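Local coordinates for protein malonyl CoA-ACP transacylase (Xanthomonas oryzae pv. oryzae, PDB 3K89) that probably transfers the malonyl group from malonyl-CoA to the thiol of holo-acyl carrier protein, supplying malonyl-ACP for fatty acid synthesis, at residues R83-L95 against H224-A236. Residues are numbered along the deposited sequence; the frame is centred on the assembly and turned at random.
Sequences RGQRPALLAGHSL and HAPQIPVVQNVDA
The carboxamide of Asn233 meets the backbone of residues 92-94 and bonds through both of its polar atoms. OD1 accepts the backbone N-H of Ser94 at 2.8 Å, with the donor in the carbonyl plane, while ND2 gives a more bent bond of 2.9 Å to Gly92 O, which sits 20° out of the amide plane. Asparagine suits the place because one short side chain offers an acceptor and a donor together; with CG anti to its own carbonyl carbon (chi1 -68°), the amide lies where these two bonds can hold its orientation. The other flat group, the guanidinium of Arg86, has Gln227 O near its plane at one edge, linked through a water that NH2 holds only weakly, and Ile228 CD1 obliquely 3.5 Å from NH1. Ile228 serves two neighbours with its two arms, as a branched aliphatic chain can: CD1 meets Arg86, and CG2 meets Leu90 CG at 3.7 Å, the two side chains crossing at about a right angle. Trp76 of helix 61-81 also touches it. Pro229, which has no N-H to give, places CB 3.8 Å from Leu89 CD2 and still offers its carbonyl to Leu90 N. Leu90 O in turn accepts Val231 N at 2.9 Å, making a single parallel bridge at Leu90 and Val230. Beyond it a water accepts from Gly92 N and lies in donating position to Val231 O. Ser94 OG bonds to Arg119 and to His203, its probable catalytic partner; strand 86-92, the sharp turn at Ser94 (phi +61°) and the following helix are consistent with the GxSxG nucleophile elbow of the acyltransferase alpha/beta fold.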
ATOM      1  N   ARG A  83     -19.340  -4.507  14.552  1.00 34.04           N
ATOM      2  CA  ARG A  83     -20.094  -5.611  13.949  1.00 35.13           C
ATOM      3  C   ARG A  83     -20.247  -5.485  12.444  1.00 34.81           C
ATOM      4  O   ARG A  83     -21.253  -5.908  11.880  1.00 35.10           O
ATOM      5  CB  ARG A  83     -21.484  -5.783  14.609  1.00 35.76           C
ATOM      6  CG  ARG A  83     -21.475  -5.983  16.128  1.00 39.11           C
ATOM      7  CD  ARG A  83     -21.236  -7.440  16.535  1.00 43.83           C
ATOM      8  NE  ARG A  83     -20.045  -8.015  15.907  1.00 47.17           N
ATOM      9  CZ  ARG A  83     -18.792  -7.682  16.209  1.00 49.06           C
ATOM     10  NH1 ARG A  83     -18.538  -6.755  17.130  1.00 50.13           N
ATOM     11  NH2 ARG A  83     -17.785  -8.269  15.571  1.00 50.28           N
ATOM     12  N   GLY A  84     -19.251  -4.904  11.787  1.00 34.50           N
ATOM     13  CA  GLY A  84     -19.233  -4.917  10.336  1.00 33.74           C
ATOM     14  C   GLY A  84     -19.000  -6.342   9.864  1.00 33.06           C
ATOM     15  O   GLY A  84     -18.402  -7.148  10.585  1.00 33.41           O
ATOM     16  N   GLN A  85     -19.478  -6.657   8.663  1.00 32.27           N
ATOM     17  CA  GLN A  85     -19.242  -7.967   8.060  1.00 31.31           C
ATOM     18  C   GLN A  85     -17.734  -8.253   7.989  1.00 29.97           C
ATOM     19  O   GLN A  85     -16.955  -7.371   7.626  1.00 29.70           O
ATOM     20  CB  GLN A  85     -19.868  -8.031   6.660  1.00 31.89           C
ATOM     21  CG  GLN A  85     -21.413  -8.052   6.658  1.00 34.41           C
ATOM     22  CD  GLN A  85     -22.045  -7.925   5.262  1.00 37.17           C
ATOM     23  OE1 GLN A  85     -23.274  -7.995   5.123  1.00 38.41           O
ATOM     24  NE2 GLN A  85     -21.218  -7.731   4.232  1.00 37.59           N
ATOM     25  N   ARG A  86     -17.327  -9.467   8.370  1.00 27.94           N
ATOM     26  CA  ARG A  86     -15.933  -9.893   8.207  1.00 26.51           C
ATOM     27  C   ARG A  86     -15.598 -10.219   6.754  1.00 23.91           C
ATOM     28  O   ARG A  86     -16.277 -11.043   6.128  1.00 24.19           O
ATOM     29  CB  ARG A  86     -15.612 -11.101   9.093  1.00 27.49           C
ATOM     30  CG  ARG A  86     -14.705 -10.794  10.262  1.00 31.00           C
ATOM     31  CD  ARG A  86     -14.658 -11.955  11.258  1.00 36.99           C
ATOM     32  NE  ARG A  86     -14.437 -13.259  10.615  1.00 40.87           N
ATOM     33  CZ  ARG A  86     -13.243 -13.766  10.306  1.00 42.50           C
ATOM     34  NH1 ARG A  86     -12.132 -13.088  10.562  1.00 43.53           N
ATOM     35  NH2 ARG A  86     -13.157 -14.960   9.728  1.00 43.72           N
ATOM     36  N   PRO A  87     -14.536  -9.590   6.207  1.00 20.86           N
ATOM     37  CA  PRO A  87     -14.154  -9.908   4.840  1.00 19.03           C
ATOM     38  C   PRO A  87     -13.598 -11.330   4.703  1.00 17.62           C
ATOM     39  O   PRO A  87     -13.023 -11.864   5.661  1.00 17.98           O
ATOM     40  CB  PRO A  87     -13.082  -8.855   4.514  1.00 19.11           C
ATOM     41  CG  PRO A  87     -12.480  -8.514   5.846  1.00 19.22           C
ATOM     42  CD  PRO A  87     -13.627  -8.604   6.833  1.00 20.66           C
ATOM     43  N   ALA A  88     -13.774 -11.921   3.521  1.00 16.32           N
ATOM     44  CA  ALA A  88     -13.282 -13.255   3.236  1.00 15.96           C
ATOM     45  C   ALA A  88     -11.837 -13.219   2.750  1.00 15.64           C
ATOM     46  O   ALA A  88     -11.123 -14.227   2.847  1.00 16.13           O
ATOM     47  CB  ALA A  88     -14.157 -13.941   2.206  1.00 16.26           C
ATOM     48  N   LEU A  89     -11.418 -12.066   2.215  1.00 14.55           N
ATOM     49  CA  LEU A  89     -10.047 -11.888   1.721  1.00 13.06           C
ATOM     50  C   LEU A  89      -9.560 -10.472   2.002  1.00 12.37           C
ATOM     51  O   LEU A  89     -10.369  -9.557   2.108  1.00 12.32           O
ATOM     52  CB  LEU A  89      -9.999 -12.133   0.220  1.00 13.23           C
ATOM     53  CG  LEU A  89     -10.288 -13.550  -0.294  1.00 14.13           C
ATOM     54  CD1 LEU A  89     -10.516 -13.553  -1.795  1.00 15.11           C
ATOM     55  CD2 LEU A  89      -9.170 -14.527   0.089  1.00 16.70           C
ATOM     56  N   LEU A  90      -8.238 -10.322   2.103  1.00 11.53           N
ATOM     57  CA  LEU A  90      -7.575  -9.024   2.296  1.00 11.27           C
ATOM     58  C   LEU A  90      -6.494  -8.816   1.234  1.00 10.99           C
ATOM     59  O   LEU A  90      -5.969  -9.776   0.661  1.00 11.81           O
ATOM     60  CB  LEU A  90      -6.888  -8.976   3.663  1.00 10.44           C
ATOM     61  CG  LEU A  90      -7.692  -9.391   4.894  1.00 10.08           C
ATOM     62  CD1 LEU A  90      -6.778  -9.374   6.116  1.00 12.18           C
ATOM     63  CD2 LEU A  90      -8.858  -8.453   5.129  1.00 11.01           C
ATOM     64  N   ALA A  91      -6.162  -7.552   0.977  1.00 10.13           N
ATOM     65  CA  ALA A  91      -4.970  -7.197   0.196  1.00  9.95           C
ATOM     66  C   ALA A  91      -4.583  -5.764   0.567  1.00  9.52           C
ATOM     67  O   ALA A  91      -5.351  -5.054   1.198  1.00  9.84           O
ATOM     68  CB  ALA A  91      -5.229  -7.316  -1.305  1.00 10.77           C
ATOM     69  N   GLY A  92      -3.393  -5.333   0.187  1.00  9.43           N
ATOM     70  CA  GLY A  92      -3.048  -3.935   0.422  1.00  8.39           C
ATOM     71  C   GLY A  92      -1.954  -3.525  -0.508  1.00  8.71           C
ATOM     72  O   GLY A  92      -1.239  -4.387  -1.019  1.00  9.61           O
ATOM     73  N   HIS A  93      -1.812  -2.223  -0.714  1.00  8.91           N
ATOM     74  CA  HIS A  93      -0.909  -1.728  -1.726  1.00  9.15           C
ATOM     75  C   HIS A  93       0.434  -1.387  -1.109  1.00  9.47           C
ATOM     76  O   HIS A  93       0.528  -0.424  -0.358  1.00  9.03           O
ATOM     77  CB  HIS A  93      -1.535  -0.502  -2.399  1.00 10.63           C
ATOM     78  CG  HIS A  93      -0.871  -0.123  -3.685  1.00 10.79           C
ATOM     79  ND1 HIS A  93       0.434   0.321  -3.744  1.00 10.78           N
ATOM     80  CD2 HIS A  93      -1.333  -0.122  -4.956  1.00 12.44           C
ATOM     81  CE1 HIS A  93       0.750   0.580  -5.003  1.00 11.81           C
ATOM     82  NE2 HIS A  93      -0.303   0.308  -5.763  1.00 12.23           N
ATOM     83  N   SER A  94       1.435  -2.226  -1.404  1.00  8.48           N
ATOM     84  CA  SER A  94       2.825  -2.053  -0.941  1.00  8.57           C
ATOM     85  C   SER A  94       2.876  -2.080   0.597  1.00  7.84           C
ATOM     86  O   SER A  94       2.779  -3.145   1.195  1.00  7.78           O
ATOM     87  CB  SER A  94       3.415  -0.775  -1.531  1.00  9.87           C
ATOM     88  OG  SER A  94       4.811  -0.703  -1.245  1.00  9.75           O
ATOM     89  N   LEU A  95       2.975  -0.916   1.243  1.00  7.85           N
ATOM     90  CA  LEU A  95       2.849  -0.850   2.700  1.00  8.19           C
ATOM     91  C   LEU A  95       1.547  -1.518   3.153  1.00  8.58           C
ATOM     92  O   LEU A  95       1.519  -2.202   4.185  1.00  8.95           O
ATOM     93  CB  LEU A  95       2.910   0.628   3.163  1.00  8.40           C
ATOM     94  CG  LEU A  95       2.707   0.994   4.647  1.00  8.14           C
ATOM     95  CD1 LEU A  95       1.227   0.978   5.085  1.00  9.89           C
ATOM     96  CD2 LEU A  95       3.524   0.084   5.560  1.00  8.97           C
ATOM     97  N   HIS A 224       2.365 -15.489  12.808  1.00 12.77           N
ATOM     98  CA  HIS A 224       1.218 -16.329  13.123  1.00 12.83           C
ATOM     99  C   HIS A 224       0.438 -16.709  11.873  1.00 13.23           C
ATOM    100  O   HIS A 224       0.520 -16.023  10.832  1.00 13.05           O
ATOM    101  CB  HIS A 224       0.316 -15.584  14.109  1.00 11.91           C
ATOM    102  CG  HIS A 224       1.044 -15.081  15.312  1.00 12.48           C
ATOM    103  ND1 HIS A 224       1.414 -15.907  16.355  1.00 13.10           N
ATOM    104  CD2 HIS A 224       1.503 -13.850  15.631  1.00 13.65           C
ATOM    105  CE1 HIS A 224       2.058 -15.203  17.267  1.00 13.34           C
ATOM    106  NE2 HIS A 224       2.135 -13.952  16.849  1.00 14.34           N
ATOM    107  N   ALA A 225      -0.329 -17.795  11.968  1.00 13.09           N
ATOM    108  CA  ALA A 225      -1.181 -18.235  10.861  1.00 13.67           C
ATOM    109  C   ALA A 225      -2.243 -17.161  10.561  1.00 13.68           C
ATOM    110  O   ALA A 225      -2.830 -16.594  11.492  1.00 14.61           O
ATOM    111  CB  ALA A 225      -1.846 -19.559  11.208  1.00 14.53           C
ATOM    112  N   PRO A 226      -2.452 -16.832   9.273  1.00 14.13           N
ATOM    113  CA  PRO A 226      -3.455 -15.792   9.003  1.00 14.26           C
ATOM    114  C   PRO A 226      -4.878 -16.277   9.271  1.00 14.08           C
ATOM    115  O   PRO A 226      -5.233 -17.404   8.915  1.00 15.57           O
ATOM    116  CB  PRO A 226      -3.268 -15.479   7.512  1.00 13.92           C
ATOM    117  CG  PRO A 226      -2.613 -16.707   6.942  1.00 14.34           C
ATOM    118  CD  PRO A 226      -1.742 -17.251   8.054  1.00 13.84           C
ATOM    119  N   GLN A 227      -5.674 -15.400   9.870  1.00 13.66           N
ATOM    120  CA  GLN A 227      -7.093 -15.668  10.132  1.00 14.37           C
ATOM    121  C   GLN A 227      -7.967 -15.379   8.922  1.00 14.37           C
ATOM    122  O   GLN A 227      -9.111 -15.878   8.825  1.00 14.47           O
ATOM    123  CB  GLN A 227      -7.543 -14.835  11.317  1.00 15.11           C
ATOM    124  CG  GLN A 227      -6.882 -15.276  12.615  1.00 17.08           C
ATOM    125  CD  GLN A 227      -6.742 -14.142  13.617  1.00 23.77           C
ATOM    126  OE1 GLN A 227      -7.395 -13.100  13.500  1.00 25.94           O
ATOM    127  NE2 GLN A 227      -5.874 -14.337  14.611  1.00 25.84           N
ATOM    128  N   ILE A 228      -7.436 -14.565   8.004  1.00 13.40           N
ATOM    129  CA  ILE A 228      -8.088 -14.244   6.735  1.00 12.81           C
ATOM    130  C   ILE A 228      -6.969 -14.223   5.701  1.00 13.02           C
ATOM    131  O   ILE A 228      -5.919 -13.650   5.984  1.00 12.64           O
ATOM    132  CB  ILE A 228      -8.789 -12.835   6.751  1.00 12.25           C
ATOM    133  CG1 ILE A 228      -9.749 -12.699   7.945  1.00 14.48           C
ATOM    134  CG2 ILE A 228      -9.533 -12.581   5.435  1.00 12.17           C
ATOM    135  CD1 ILE A 228     -10.293 -11.271   8.188  1.00 14.44           C
ATOM    136  N   PRO A 229      -7.163 -14.858   4.530  1.00 12.37           N
ATOM    137  CA  PRO A 229      -6.045 -14.923   3.582  1.00 12.06           C
ATOM    138  C   PRO A 229      -5.734 -13.551   2.989  1.00 11.53           C
ATOM    139  O   PRO A 229      -6.649 -12.749   2.754  1.00 11.67           O
ATOM    140  CB  PRO A 229      -6.530 -15.882   2.491  1.00 12.71           C
ATOM    141  CG  PRO A 229      -7.724 -16.612   3.119  1.00 12.25           C
ATOM    142  CD  PRO A 229      -8.329 -15.629   4.050  1.00 12.56           C
ATOM    143  N   VAL A 230      -4.452 -13.339   2.731  1.00 11.16           N
ATOM    144  CA  VAL A 230      -3.958 -12.099   2.119  1.00 10.45           C
ATOM    145  C   VAL A 230      -3.445 -12.361   0.699  1.00 10.03           C
ATOM    146  O   VAL A 230      -2.494 -13.138   0.487  1.00 10.12           O
ATOM    147  CB  VAL A 230      -2.863 -11.454   3.001  1.00 10.12           C
ATOM    148  CG1 VAL A 230      -2.357 -10.157   2.375  1.00 10.28           C
ATOM    149  CG2 VAL A 230      -3.402 -11.181   4.395  1.00 10.49           C
ATOM    150  N   VAL A 231      -4.103 -11.733  -0.270  1.00  9.83           N
ATOM    151  CA  VAL A 231      -3.631 -11.759  -1.656  1.00 10.17           C
ATOM    152  C   VAL A 231      -2.454 -10.780  -1.787  1.00 10.27           C
ATOM    153  O   VAL A 231      -2.638  -9.578  -1.582  1.00 11.30           O
ATOM    154  CB  VAL A 231      -4.767 -11.370  -2.621  1.00 10.97           C
ATOM    155  CG1 VAL A 231      -4.263 -11.371  -4.054  1.00 11.78           C
ATOM    156  CG2 VAL A 231      -5.946 -12.323  -2.455  1.00 11.12           C
ATOM    157  N   GLN A 232      -1.264 -11.303  -2.100  1.00  9.74           N
ATOM    158  CA  GLN A 232      -0.015 -10.518  -2.041  1.00  9.66           C
ATOM    159  C   GLN A 232       0.352  -9.911  -3.394  1.00 10.15           C
ATOM    160  O   GLN A 232       0.029 -10.453  -4.450  1.00 10.14           O
ATOM    161  CB  GLN A 232       1.090 -11.376  -1.449  1.00  9.36           C
ATOM    162  CG  GLN A 232       0.849 -11.603   0.046  1.00  9.29           C
ATOM    163  CD  GLN A 232       2.022 -12.231   0.767  1.00 11.41           C
ATOM    164  OE1 GLN A 232       2.992 -11.540   1.159  1.00 13.94           O
ATOM    165  NE2 GLN A 232       1.928 -13.532   1.002  1.00  8.70           N
ATOM    166  N   ASN A 233       0.998  -8.750  -3.348  1.00  9.22           N
ATOM    167  CA  ASN A 233       1.261  -7.922  -4.528  1.00  9.22           C
ATOM    168  C   ASN A 233       2.195  -8.521  -5.563  1.00  9.66           C
ATOM    169  O   ASN A 233       2.103  -8.184  -6.751  1.00  9.63           O
ATOM    170  CB  ASN A 233       1.941  -6.590  -4.122  1.00  8.64           C
ATOM    171  CG  ASN A 233       1.040  -5.620  -3.303  1.00  8.47           C
ATOM    172  OD1 ASN A 233       1.570  -4.683  -2.709  1.00  9.87           O
ATOM    173  ND2 ASN A 233      -0.281  -5.794  -3.318  1.00  8.04           N
ATOM    174  N   VAL A 234       3.166  -9.323  -5.125  1.00 10.28           N
ATOM    175  CA  VAL A 234       4.230  -9.707  -6.061  1.00 11.00           C
ATOM    176  C   VAL A 234       3.647 -10.565  -7.194  1.00 11.13           C
ATOM    177  O   VAL A 234       4.096 -10.481  -8.334  1.00 11.59           O
ATOM    178  CB  VAL A 234       5.419 -10.401  -5.352  1.00 10.54           C
ATOM    179  CG1 VAL A 234       5.023 -11.765  -4.737  1.00 11.54           C
ATOM    180  CG2 VAL A 234       6.603 -10.567  -6.325  1.00 13.16           C
ATOM    181  N   ASP A 235       2.639 -11.373  -6.872  1.00 11.55           N
ATOM    182  CA  ASP A 235       2.084 -12.299  -7.854  1.00 12.50           C
ATOM    183  C   ASP A 235       0.573 -12.476  -7.785  1.00 13.30           C
ATOM    184  O   ASP A 235       0.016 -13.385  -8.431  1.00 13.55           O
ATOM    185  CB  ASP A 235       2.795 -13.654  -7.721  1.00 13.17           C
ATOM    186  CG  ASP A 235       2.601 -14.297  -6.356  1.00 13.71           C
ATOM    187  OD1 ASP A 235       3.027 -15.467  -6.196  1.00 17.13           O
ATOM    188  OD2 ASP A 235       2.013 -13.661  -5.455  1.00 12.47           O
ATOM    189  N   ALA A 236      -0.085 -11.612  -7.011  1.00 12.77           N
ATOM    190  CA  ALA A 236      -1.542 -11.618  -6.904  1.00 13.07           C
ATOM    191  C   ALA A 236      -2.058 -12.979  -6.450  1.00 14.07           C
ATOM    192  O   ALA A 236      -3.101 -13.459  -6.930  1.00 14.77           O
ATOM    193  CB  ALA A 236      -2.179 -11.185  -8.239  1.00 13.90           C
TER
HETATM  194  O   HOH W   1     -11.376 -16.168   7.203  1.00 33.57           O
HETATM  195  O   HOH W   2      -1.543  -7.338  -0.567  1.00 11.46           O